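Local coordinates for protein Abbfa_003403 (Acinetobacter baumannii, PDB 4ZXH) that probably assembles and releases a peptide product as a four-domain nonribosomal peptide synthetase, combining condensation, adenylation, carrier and thioesterase domains in one chain, at residues 467-471 with 855-861; 712-718 with 734-740; 766-770 with 818-823; 648-652 with 679-684; 729-733 with 754-758. One frame throughout, in Å; residues are numbered along the deposited sequence.

Interaction 1: residues 467-471 with 855-861; sequences QFEAL and LRTDGRL
Phe-468 presents one face of its ring to Gly-859, whose CA sits 3.7 Å above the ring plane, practically over its centre. The line from that carbon to the ring centroid is only 13° off the ring normal, so the contact qualifies as a CH-pi interaction. At the ring edge and near its plane comes a branch of Leu-855, with CD1 3.5 Å from Phe-468 CE2. The leucine divides its work: CG lies anti to the backbone N (chi1 176°), CD1 goes to the ring, and CD2 turns to Gln-467, 3.7 Å from its NE2. The same CD1 also meets Leu-471 CD1 at 4.0 Å, while the second branch of that leucine crosses Leu-861, CD2 to CD1 being 3.9 Å. Residues 856-860 form the turn of the hairpin between strands 846-855 and 861-863, closed by Arg-856 N to Arg-860 O at 3.0 Å. Gln-467 NE2 is bound by Val-796 O, and Thr-857 touches helix 428-447. With no hydrogen bond between the two segments, their association is carried by aliphatic branches, one aromatic face and a side-chain-less turn residue, so it should depend on shape and apolar burial.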
# COMPACT_ATOMS: atom_id res chain seq x y z
N GLN A 467 14.19 -24.72 17.30
CA GLN A 467 14.36 -24.08 16.00
C GLN A 467 15.63 -23.24 15.87
O GLN A 467 16.25 -23.22 14.81
CB GLN A 467 13.14 -23.23 15.69
CG GLN A 467 11.95 -24.03 15.17
CD GLN A 467 10.62 -23.55 15.75
OE1 GLN A 467 10.53 -23.21 16.94
NE2 GLN A 467 9.59 -23.53 14.90
N PHE A 468 16.00 -22.55 16.94
CA PHE A 468 17.26 -21.81 17.01
C PHE A 468 17.79 -21.90 18.43
O PHE A 468 17.01 -22.01 19.37
CB PHE A 468 17.07 -20.35 16.57
CG PHE A 468 16.80 -20.21 15.11
CD1 PHE A 468 17.83 -20.31 14.18
CD2 PHE A 468 15.50 -20.06 14.64
CE1 PHE A 468 17.58 -20.20 12.81
CE2 PHE A 468 15.24 -19.97 13.27
CZ PHE A 468 16.29 -20.03 12.35
N GLU A 469 19.10 -21.85 18.62
CA GLU A 469 19.61 -22.00 19.98
C GLU A 469 19.29 -20.75 20.82
O GLU A 469 19.21 -20.80 22.05
CB GLU A 469 21.11 -22.31 19.98
CG GLU A 469 21.66 -22.71 21.35
CD GLU A 469 20.85 -23.82 22.02
OE1 GLU A 469 20.60 -24.86 21.36
OE2 GLU A 469 20.42 -23.64 23.20
N ALA A 470 19.07 -19.62 20.15
CA ALA A 470 18.68 -18.39 20.84
C ALA A 470 17.35 -18.57 21.57
O ALA A 470 17.15 -18.00 22.65
CB ALA A 470 18.59 -17.23 19.86
N LEU A 471 16.46 -19.37 20.99
CA LEU A 471 15.11 -19.58 21.52
C LEU A 471 15.05 -20.43 22.80
O LEU A 471 13.99 -20.54 23.42
CB LEU A 471 14.23 -20.21 20.44
CG LEU A 471 14.01 -19.23 19.30
CD1 LEU A 471 13.03 -19.77 18.27
CD2 LEU A 471 13.54 -17.91 19.87
N LEU A 855 8.52 -16.96 12.76
CA LEU A 855 9.89 -17.40 12.94
C LEU A 855 10.70 -16.81 11.80
O LEU A 855 10.66 -17.32 10.68
CB LEU A 855 9.98 -18.93 12.96
CG LEU A 855 11.37 -19.56 13.04
CD1 LEU A 855 12.02 -19.30 14.39
CD2 LEU A 855 11.28 -21.05 12.75
N ARG A 856 11.41 -15.73 12.09
CA ARG A 856 12.19 -15.07 11.06
C ARG A 856 13.39 -15.93 10.68
O ARG A 856 13.86 -16.76 11.47
CB ARG A 856 12.64 -13.69 11.55
CG ARG A 856 11.48 -12.75 11.80
CD ARG A 856 10.61 -12.64 10.55
NE ARG A 856 9.58 -11.60 10.63
CZ ARG A 856 8.86 -11.21 9.59
NH1 ARG A 856 9.05 -11.77 8.40
NH2 ARG A 856 7.95 -10.26 9.72
N THR A 857 13.88 -15.72 9.46
CA THR A 857 15.09 -16.37 8.97
C THR A 857 16.26 -15.95 9.86
O THR A 857 17.22 -16.70 10.05
CB THR A 857 15.35 -16.00 7.49
OG1 THR A 857 15.52 -14.58 7.36
CG2 THR A 857 14.17 -16.44 6.62
N ASP A 858 16.14 -14.76 10.41
CA ASP A 858 17.09 -14.20 11.36
C ASP A 858 17.29 -15.09 12.59
O ASP A 858 18.41 -15.24 13.07
CB ASP A 858 16.58 -12.81 11.79
CG ASP A 858 17.69 -11.91 12.26
OD1 ASP A 858 18.79 -12.43 12.56
OD2 ASP A 858 17.46 -10.69 12.33
N GLY A 859 16.20 -15.69 13.07
CA GLY A 859 16.20 -16.38 14.35
C GLY A 859 15.41 -15.58 15.38
O GLY A 859 15.24 -16.00 16.53
N ARG A 860 14.95 -14.41 14.96
CA ARG A 860 14.15 -13.54 15.80
C ARG A 860 12.69 -13.95 15.74
O ARG A 860 12.26 -14.57 14.77
CB ARG A 860 14.28 -12.08 15.36
CG ARG A 860 15.64 -11.44 15.58
CD ARG A 860 15.62 -9.98 15.16
NE ARG A 860 15.06 -9.81 13.82
CZ ARG A 860 14.15 -8.89 13.50
NH1 ARG A 860 13.69 -8.06 14.42
NH2 ARG A 860 13.71 -8.81 12.25
N LEU A 861 11.93 -13.60 16.78
CA LEU A 861 10.49 -13.78 16.76
C LEU A 861 9.80 -12.44 16.67
O LEU A 861 10.06 -11.56 17.48
CB LEU A 861 10.02 -14.50 18.02
CG LEU A 861 10.63 -15.87 18.30
CD1 LEU A 861 9.99 -16.40 19.56
CD2 LEU A 861 10.36 -16.79 17.13

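Interaction 2: residues 712-718 with 734-740; sequences NVLQATP and GLTALCG
Leu-738 provides the main bump on one face of this parallel strand pair. Its CB lies 3.7 Å from Gln-715 CB, while its two methyls part: CD1 goes to Val-713 CG1 at 4.0 Å and CD2 to Gln-715 OE1 at 3.7 Å. With CG beside the backbone N (chi1 -70°), the leucine can fill the dip between these two neighbours. At the start of the pair, Leu-735 reaches across the strand, and its CD1 lies 3.5 Å from Val-713 N and close to Leu-714 CB. At the other end the ring of Pro-718 fits against Cys-739, CG to SG being 3.6 Å. Four backbone hydrogen bonds set the register, among them Leu-738 N to Leu-714 O at 2.9 Å with an N-H...O angle of 154°. The axes of strands 713-716 and 735-740 diverge by just 13°. Thr-717 OG1 is hydrogen-bonded to Lys-953 O. The pair belongs to a beta-alpha-beta crossover whose helix, 718-725, sends Trp-721 over Leu-714, Ala-737 and Cys-739. On the face bearing Gln-715 and Leu-738, Leu-676 of helix 674-679 packs, and Gln-715 OE1 accepts from Trp-771. Strands 662-665 and 756-763 flank the pair in the sheet.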
# COMPACT_ATOMS: atom_id res chain seq x y z
N ASN A 712 14.74 5.82 38.62
CA ASN A 712 15.67 5.24 37.64
C ASN A 712 15.25 3.87 37.06
O ASN A 712 16.01 3.23 36.33
CB ASN A 712 17.08 5.16 38.24
CG ASN A 712 17.20 4.13 39.34
OD1 ASN A 712 16.20 3.69 39.91
ND2 ASN A 712 18.43 3.75 39.67
N VAL A 713 14.04 3.42 37.38
CA VAL A 713 13.43 2.29 36.67
C VAL A 713 11.93 2.57 36.54
O VAL A 713 11.28 2.94 37.52
CB VAL A 713 13.63 0.92 37.38
CG1 VAL A 713 13.08 -0.23 36.51
CG2 VAL A 713 15.09 0.65 37.72
N LEU A 714 11.39 2.41 35.34
CA LEU A 714 9.95 2.60 35.15
C LEU A 714 9.43 1.56 34.18
O LEU A 714 9.94 1.44 33.07
CB LEU A 714 9.64 4.01 34.63
CG LEU A 714 8.17 4.37 34.38
CD1 LEU A 714 7.39 4.34 35.65
CD2 LEU A 714 8.04 5.74 33.75
N GLN A 715 8.42 0.80 34.61
CA GLN A 715 7.76 -0.14 33.70
C GLN A 715 6.30 0.26 33.52
O GLN A 715 5.62 0.67 34.47
CB GLN A 715 7.90 -1.57 34.22
CG GLN A 715 6.66 -2.41 34.07
CD GLN A 715 6.87 -3.90 34.31
OE1 GLN A 715 7.79 -4.52 33.78
NE2 GLN A 715 6.05 -4.46 35.20
N ALA A 716 5.83 0.17 32.28
CA ALA A 716 4.52 0.68 31.90
C ALA A 716 4.09 0.16 30.53
O ALA A 716 4.93 -0.11 29.67
CB ALA A 716 4.54 2.21 31.89
N THR A 717 2.78 0.01 30.34
CA THR A 717 2.23 -0.27 29.02
C THR A 717 2.38 0.96 28.12
O THR A 717 2.45 2.10 28.61
CB THR A 717 0.75 -0.66 29.11
OG1 THR A 717 -0.00 0.46 29.60
CG2 THR A 717 0.58 -1.85 30.06
N PRO A 718 2.43 0.73 26.79
CA PRO A 718 2.50 1.82 25.80
C PRO A 718 1.58 2.99 26.09
O PRO A 718 2.01 4.13 25.98
CB PRO A 718 2.09 1.12 24.51
CG PRO A 718 2.71 -0.28 24.67
CD PRO A 718 2.57 -0.60 26.16
N GLY A 734 19.29 8.47 32.77
CA GLY A 734 19.66 7.43 33.71
C GLY A 734 18.53 6.45 33.97
O GLY A 734 18.67 5.51 34.76
N LEU A 735 17.40 6.68 33.30
CA LEU A 735 16.22 5.84 33.51
C LEU A 735 16.21 4.60 32.62
O LEU A 735 16.40 4.68 31.40
CB LEU A 735 14.94 6.65 33.25
CG LEU A 735 13.64 5.87 33.29
CD1 LEU A 735 13.23 5.60 34.72
CD2 LEU A 735 12.54 6.61 32.54
N THR A 736 15.98 3.45 33.24
CA THR A 736 15.77 2.22 32.50
C THR A 736 14.27 1.98 32.33
O THR A 736 13.55 1.84 33.31
CB THR A 736 16.42 1.02 33.19
OG1 THR A 736 17.85 1.10 33.06
CG2 THR A 736 15.93 -0.27 32.55
N ALA A 737 13.82 1.93 31.09
CA ALA A 737 12.40 1.78 30.79
C ALA A 737 12.02 0.36 30.35
O ALA A 737 12.79 -0.33 29.69
CB ALA A 737 11.98 2.78 29.72
N LEU A 738 10.83 -0.06 30.74
CA LEU A 738 10.30 -1.32 30.27
C LEU A 738 8.96 -1.04 29.65
O LEU A 738 8.14 -0.30 30.21
CB LEU A 738 10.17 -2.34 31.40
CG LEU A 738 11.49 -2.88 31.96
CD1 LEU A 738 12.04 -1.95 33.02
CD2 LEU A 738 11.30 -4.27 32.51
N CYS A 739 8.74 -1.61 28.47
CA CYS A 739 7.49 -1.45 27.76
C CYS A 739 6.92 -2.82 27.45
O CYS A 739 7.60 -3.62 26.79
CB CYS A 739 7.71 -0.65 26.48
SG CYS A 739 6.22 -0.11 25.63
N GLY A 740 5.72 -3.11 27.94
CA GLY A 740 5.12 -4.42 27.72
C GLY A 740 3.60 -4.41 27.70
O GLY A 740 2.99 -3.38 27.96

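Interaction 3: residues 766-770 with 818-823; sequences TETTV and GLAVDY
The ring of Tyr-823 and the carboxylate of Glu-767 stand almost perpendicular, their planes 86° apart, and meet at the ring's edge. Glu-767 OE2 lies near the ring plane and accepts the hydroxyl hydrogen of Tyr-823 OH at 2.5 Å, using the anti lone pair that faces away from the other carboxylate oxygen. A bend at chi2 (85°) turns the glutamate chain toward the ring and carries the carboxylate to the hydroxyl. Two further hydrogen bonds hold the loops: backbone Ala-820 N to Glu-767 O at 2.9 Å, and the side-chain hydroxyl Thr-769 OG1 to the carbonyl Gly-818 O at 2.6 Å. Beside them, Thr-768 CG2 packs on Leu-819 CD1 at 3.8 Å. Thr-766 and Glu-767 end the YGPTE sequence, by sequence core motif A5 of adenylation domains, and the GLAVDY segment matches the end of core motif A6, so the contact ties two signature loops together. Around it, strand 635-640 covers Ala-820 and Thr-769 through Ile-639, and Tyr-847 of strand 846-855 touches both Glu-767 and Tyr-823. Ser-643 and Phe-647 of helix 641-655 touch Thr-769, while Leu-829 and Gln-833 of helix 827-833 adjoin Tyr-823.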
# COMPACT_ATOMS: atom_id res chain seq x y z
N THR A 766 0.12 -14.03 31.09
CA THR A 766 -0.02 -14.25 32.52
C THR A 766 0.24 -15.72 32.90
O THR A 766 0.73 -16.02 33.99
CB THR A 766 -1.43 -13.81 33.02
OG1 THR A 766 -1.61 -12.39 32.83
CG2 THR A 766 -1.63 -14.12 34.50
N GLU A 767 -0.06 -16.63 31.97
CA GLU A 767 0.07 -18.06 32.21
C GLU A 767 1.52 -18.57 32.27
O GLU A 767 1.75 -19.72 32.64
CB GLU A 767 -0.68 -18.84 31.12
CG GLU A 767 -2.21 -18.76 31.20
CD GLU A 767 -2.80 -17.53 30.51
OE1 GLU A 767 -2.07 -16.52 30.34
OE2 GLU A 767 -4.01 -17.57 30.13
N THR A 768 2.50 -17.73 31.93
CA THR A 768 3.89 -18.19 32.03
C THR A 768 4.70 -17.24 32.89
O THR A 768 5.94 -17.21 32.82
CB THR A 768 4.56 -18.35 30.64
OG1 THR A 768 4.42 -17.14 29.88
CG2 THR A 768 3.93 -19.49 29.88
N THR A 769 3.97 -16.49 33.71
CA THR A 769 4.50 -15.63 34.79
C THR A 769 5.14 -14.32 34.34
O THR A 769 6.34 -14.26 34.08
CB THR A 769 5.50 -16.38 35.67
OG1 THR A 769 4.92 -17.63 36.07
CG2 THR A 769 5.82 -15.57 36.92
N VAL A 770 4.30 -13.27 34.29
CA VAL A 770 4.67 -11.89 33.97
C VAL A 770 5.30 -11.73 32.59
O VAL A 770 4.59 -11.45 31.62
CB VAL A 770 5.63 -11.29 35.02
CG1 VAL A 770 5.73 -9.80 34.80
CG2 VAL A 770 5.13 -11.57 36.45
N GLY A 818 8.40 -21.15 33.89
CA GLY A 818 7.48 -20.04 34.08
C GLY A 818 6.02 -20.49 34.17
O GLY A 818 5.13 -19.72 34.56
N LEU A 819 5.76 -21.74 33.81
CA LEU A 819 4.38 -22.17 33.64
C LEU A 819 3.55 -22.09 34.90
O LEU A 819 4.01 -22.39 35.99
CB LEU A 819 4.32 -23.58 33.08
CG LEU A 819 4.02 -23.56 31.59
CD1 LEU A 819 5.19 -22.98 30.81
CD2 LEU A 819 3.66 -24.94 31.08
N ALA A 820 2.30 -21.66 34.74
CA ALA A 820 1.33 -21.68 35.84
C ALA A 820 1.07 -23.10 36.31
O ALA A 820 1.32 -24.06 35.57
CB ALA A 820 0.05 -21.05 35.41
N VAL A 821 0.58 -23.22 37.54
CA VAL A 821 0.13 -24.50 38.07
C VAL A 821 -1.10 -25.00 37.29
O VAL A 821 -1.10 -26.13 36.75
CB VAL A 821 -0.22 -24.40 39.55
CG1 VAL A 821 -0.78 -25.73 40.05
CG2 VAL A 821 1.00 -23.96 40.36
N ASP A 822 -2.12 -24.15 37.23
CA ASP A 822 -3.33 -24.41 36.46
C ASP A 822 -4.25 -23.19 36.39
O ASP A 822 -3.92 -22.12 36.91
CB ASP A 822 -4.08 -25.60 37.07
CG ASP A 822 -4.39 -25.39 38.54
OD1 ASP A 822 -4.61 -24.24 38.94
OD2 ASP A 822 -4.39 -26.39 39.29
N TYR A 823 -5.39 -23.36 35.73
CA TYR A 823 -6.52 -22.46 35.86
C TYR A 823 -7.36 -22.91 37.05
O TYR A 823 -7.73 -24.09 37.15
CB TYR A 823 -7.37 -22.44 34.58
CG TYR A 823 -6.74 -21.76 33.38
CD1 TYR A 823 -6.39 -20.42 33.42
CD2 TYR A 823 -6.53 -22.45 32.19
CE1 TYR A 823 -5.82 -19.78 32.32
CE2 TYR A 823 -5.96 -21.82 31.08
CZ TYR A 823 -5.61 -20.49 31.16
OH TYR A 823 -5.06 -19.85 30.07

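Interaction 4: residues 648-652 with 679-684; sequences LLSMN and LIPLMY
Leu-648, Leu-649 and Asn-652, from one side of helix 641-655, pack on Ile-680, Met-683 and Tyr-684 of the turn that follows helix 674-679, a mainly apolar helix-to-turn contact inside the AMP-binding (ANL) fold. The turn leads into strand 687-690 of the large mixed sheet, so the contact ties a helix to that sheet's approach. Leu-648 is central. Its CD1 lies 3.7 Å from Met-683 SD and also meets Leu-679 CD1, while its CD2 slides past Ile-680 in the opposite direction, 4.1 Å from its CB. Met-683, bent at chi3 (50°), brings its CE to 4.0 Å from Leu-649 CD2, where the two side chains cross at about a right angle. The long arm of Ile-680 runs to the helix backbone, with CD1 3.6 Å from Leu-648 O. Leu-483 and Met-486 of helix 483-494 add further apolar contacts. Asn-652 and Tyr-684 come from opposite directions, amide and ring planes only 12° apart. Asn-652 OD1, which accepts a hydrogen bond from Val-657 N, sits 3.3 Å above the plane of the Tyr-684 ring, displaced toward its rim.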
# COMPACT_ATOMS: atom_id res chain seq x y z
N LEU A 648 11.91 -13.20 38.64
CA LEU A 648 12.56 -12.07 39.29
C LEU A 648 14.06 -12.11 39.13
O LEU A 648 14.67 -11.10 38.78
CB LEU A 648 12.18 -12.03 40.78
CG LEU A 648 10.75 -11.55 40.97
CD1 LEU A 648 10.27 -11.73 42.40
CD2 LEU A 648 10.66 -10.10 40.55
N LEU A 649 14.66 -13.27 39.38
CA LEU A 649 16.11 -13.42 39.24
C LEU A 649 16.56 -13.21 37.80
O LEU A 649 17.59 -12.60 37.53
CB LEU A 649 16.57 -14.79 39.73
CG LEU A 649 16.53 -15.03 41.24
CD1 LEU A 649 17.07 -16.40 41.56
CD2 LEU A 649 17.31 -13.95 41.98
N SER A 650 15.77 -13.74 36.86
CA SER A 650 16.06 -13.61 35.44
C SER A 650 16.04 -12.13 35.06
O SER A 650 16.88 -11.65 34.30
CB SER A 650 15.03 -14.38 34.62
OG SER A 650 15.54 -14.78 33.36
N MET A 651 15.07 -11.42 35.61
CA MET A 651 14.92 -10.01 35.31
C MET A 651 16.08 -9.23 35.88
O MET A 651 16.56 -8.28 35.26
CB MET A 651 13.58 -9.49 35.84
CG MET A 651 12.45 -9.69 34.84
SD MET A 651 12.72 -8.83 33.25
CE MET A 651 12.33 -10.16 32.16
N ASN A 652 16.57 -9.66 37.04
CA ASN A 652 17.69 -8.96 37.65
C ASN A 652 18.96 -9.02 36.82
O ASN A 652 19.76 -8.09 36.89
CB ASN A 652 17.99 -9.49 39.04
CG ASN A 652 19.10 -8.71 39.71
OD1 ASN A 652 18.92 -7.52 40.01
ND2 ASN A 652 20.25 -9.35 39.93
N LEU A 679 8.33 -5.67 43.99
CA LEU A 679 9.21 -6.56 44.73
C LEU A 679 10.69 -6.40 44.44
O LEU A 679 11.50 -6.34 45.36
CB LEU A 679 8.83 -8.02 44.47
CG LEU A 679 7.47 -8.47 45.00
CD1 LEU A 679 7.29 -9.96 44.75
CD2 LEU A 679 7.33 -8.11 46.47
N ILE A 680 11.05 -6.34 43.17
CA ILE A 680 12.46 -6.54 42.84
C ILE A 680 13.44 -5.52 43.45
O ILE A 680 14.60 -5.88 43.65
CB ILE A 680 12.69 -6.60 41.30
CG1 ILE A 680 13.96 -7.40 41.00
CG2 ILE A 680 12.73 -5.21 40.68
CD1 ILE A 680 14.26 -7.60 39.53
N PRO A 681 13.00 -4.28 43.79
CA PRO A 681 14.06 -3.53 44.47
C PRO A 681 14.22 -3.99 45.91
O PRO A 681 15.31 -3.88 46.46
CB PRO A 681 13.58 -2.07 44.41
CG PRO A 681 12.46 -2.06 43.41
CD PRO A 681 11.84 -3.43 43.50
N LEU A 682 13.14 -4.51 46.49
CA LEU A 682 13.20 -4.99 47.87
C LEU A 682 14.15 -6.19 48.01
O LEU A 682 14.77 -6.37 49.05
CB LEU A 682 11.82 -5.36 48.37
CG LEU A 682 10.80 -4.25 48.43
CD1 LEU A 682 9.47 -4.83 48.89
CD2 LEU A 682 11.25 -3.14 49.35
N MET A 683 14.25 -7.00 46.96
CA MET A 683 15.23 -8.09 46.94
C MET A 683 16.69 -7.59 47.02
O MET A 683 17.60 -8.37 47.36
CB MET A 683 15.05 -8.95 45.69
CG MET A 683 13.79 -9.81 45.65
SD MET A 683 13.34 -10.38 43.98
CE MET A 683 14.88 -11.07 43.39
N TYR A 684 16.93 -6.32 46.72
CA TYR A 684 18.32 -5.87 46.61
C TYR A 684 18.68 -4.63 47.44
O TYR A 684 19.84 -4.21 47.45
CB TYR A 684 18.67 -5.66 45.13
CG TYR A 684 18.62 -6.96 44.37
CD1 TYR A 684 19.65 -7.89 44.49
CD2 TYR A 684 17.52 -7.29 43.57
CE1 TYR A 684 19.62 -9.10 43.82
CE2 TYR A 684 17.48 -8.51 42.89
CZ TYR A 684 18.54 -9.41 43.03
OH TYR A 684 18.54 -10.62 42.38

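Interaction 5: residues 729-733 with 754-758; sequences WSGNA and GKVGC
Trp-729, Asn-732, Lys-755 and Val-756 meet just ahead of strand 735-740 and at the start of strand 756-763, parallel neighbours in the large mixed sheet. The indole does most of the side-chain work. With CG anti to the backbone N (chi1 178°), it stretches toward the second segment, so that CH2 touches Val-756 CG1 at 3.9 Å, the methyl lying at the ring edge and near its plane. Its neighbour CZ3 is 4.0 Å from Lys-755 CB, in an approach where the two side chains run past each other in opposite directions. Over one face of the same indole, Gly-731 N lies 3.6 Å above the plane, toward the rim. Lys-755 is bent at chi2 and chi4, and the folded chain returns NZ to Trp-729 O at 3.4 Å, a weak hydrogen bond.

The fold here is the beta-alpha-beta arrangement of strand 735-740, helix 746-753 and strand 756-763, and the lead-in to the first strand and the start of the second share one well-formed backbone hydrogen bond. Asn-732 N donates to Lys-755 O at 2.9 Å, and the C=O...N angle of 172° puts the donor nearly along the C=O axis. Farther on, Gly-757 CA comes to 3.4 Å from Ala-733 O in a CA-H...O contact. Asn-732 OD1 turns to Gly-734 N, forming an Asx turn at the corner where strand 735-740 is entered. Val-703 and Leu-706 of helix 699-709 and Leu-724 of helix 718-725 also pack on Trp-729.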
# COMPACT_ATOMS: atom_id res chain seq x y z
N TRP A 729 7.21 15.69 28.39
CA TRP A 729 8.13 15.10 29.35
C TRP A 729 9.57 15.30 28.91
O TRP A 729 9.91 15.03 27.76
CB TRP A 729 7.84 13.61 29.53
CG TRP A 729 8.77 12.89 30.47
CD1 TRP A 729 9.17 13.30 31.72
CD2 TRP A 729 9.40 11.62 30.26
NE1 TRP A 729 10.01 12.38 32.28
CE2 TRP A 729 10.17 11.33 31.41
CE3 TRP A 729 9.39 10.70 29.20
CZ2 TRP A 729 10.93 10.17 31.54
CZ3 TRP A 729 10.14 9.54 29.33
CH2 TRP A 729 10.90 9.29 30.49
N SER A 730 10.41 15.75 29.83
CA SER A 730 11.78 16.15 29.48
C SER A 730 12.73 14.98 29.19
O SER A 730 13.71 15.13 28.46
CB SER A 730 12.35 17.02 30.60
OG SER A 730 13.73 17.27 30.40
N GLY A 731 12.45 13.81 29.76
CA GLY A 731 13.33 12.66 29.63
C GLY A 731 14.31 12.51 30.78
O GLY A 731 14.57 13.46 31.52
N ASN A 732 14.85 11.31 30.93
CA ASN A 732 15.88 11.00 31.93
C ASN A 732 16.87 9.99 31.36
O ASN A 732 16.49 8.87 31.01
CB ASN A 732 15.24 10.45 33.21
CG ASN A 732 16.25 10.19 34.32
OD1 ASN A 732 17.46 10.42 34.16
ND2 ASN A 732 15.76 9.69 35.46
N ALA A 733 18.14 10.38 31.27
CA ALA A 733 19.15 9.56 30.60
C ALA A 733 19.68 8.45 31.50
O ALA A 733 20.43 7.58 31.05
CB ALA A 733 20.30 10.44 30.09
N GLY A 754 15.09 8.34 22.51
CA GLY A 754 15.69 9.64 22.74
C GLY A 754 15.33 10.26 24.08
O GLY A 754 15.82 11.34 24.41
N LYS A 755 14.49 9.58 24.85
CA LYS A 755 14.05 10.10 26.14
C LYS A 755 14.55 9.29 27.33
O LYS A 755 14.57 9.80 28.46
CB LYS A 755 12.52 10.18 26.18
CG LYS A 755 11.93 11.26 25.29
CD LYS A 755 12.24 12.66 25.81
CE LYS A 755 11.71 13.72 24.84
NZ LYS A 755 10.23 13.67 24.70
N VAL A 756 14.97 8.04 27.09
CA VAL A 756 15.45 7.18 28.17
C VAL A 756 16.85 6.59 27.90
O VAL A 756 17.34 6.61 26.76
CB VAL A 756 14.47 6.01 28.43
CG1 VAL A 756 13.11 6.54 28.84
CG2 VAL A 756 14.34 5.13 27.20
N GLY A 757 17.47 6.06 28.95
CA GLY A 757 18.82 5.53 28.86
C GLY A 757 18.93 4.08 28.43
O GLY A 757 19.97 3.65 27.94
N CYS A 758 17.85 3.33 28.62
CA CYS A 758 17.78 1.93 28.22
C CYS A 758 16.31 1.51 28.05
O CYS A 758 15.48 1.79 28.92
CB CYS A 758 18.49 1.04 29.25
SG CYS A 758 18.54 -0.74 28.86

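In the fold
Interactions 2 and 5 touch and their segments alternate along the chain: their centres are 10 Å apart, strands 735-740 and 756-763 are sheet neighbours, and Ala-737 N lies 2.7 Å from Cys-758 O, a probable hydrogen bond. Leu-735 also packs on both Val-756 and Trp-729. Interactions 3 and 4 do not touch (nearest atoms about 7 Å apart), yet both use helix 641-655. Each comes within about 5 Å of interaction 2. Interaction 1 stands apart, at least about 11 Å from any other by nearest atoms. Interactions 2 and 3 probably both border the adenylation active site, interaction 3 through the ends of A5 and A6, interaction 2 through the bond from Thr-717 OG1 to Lys-953 O.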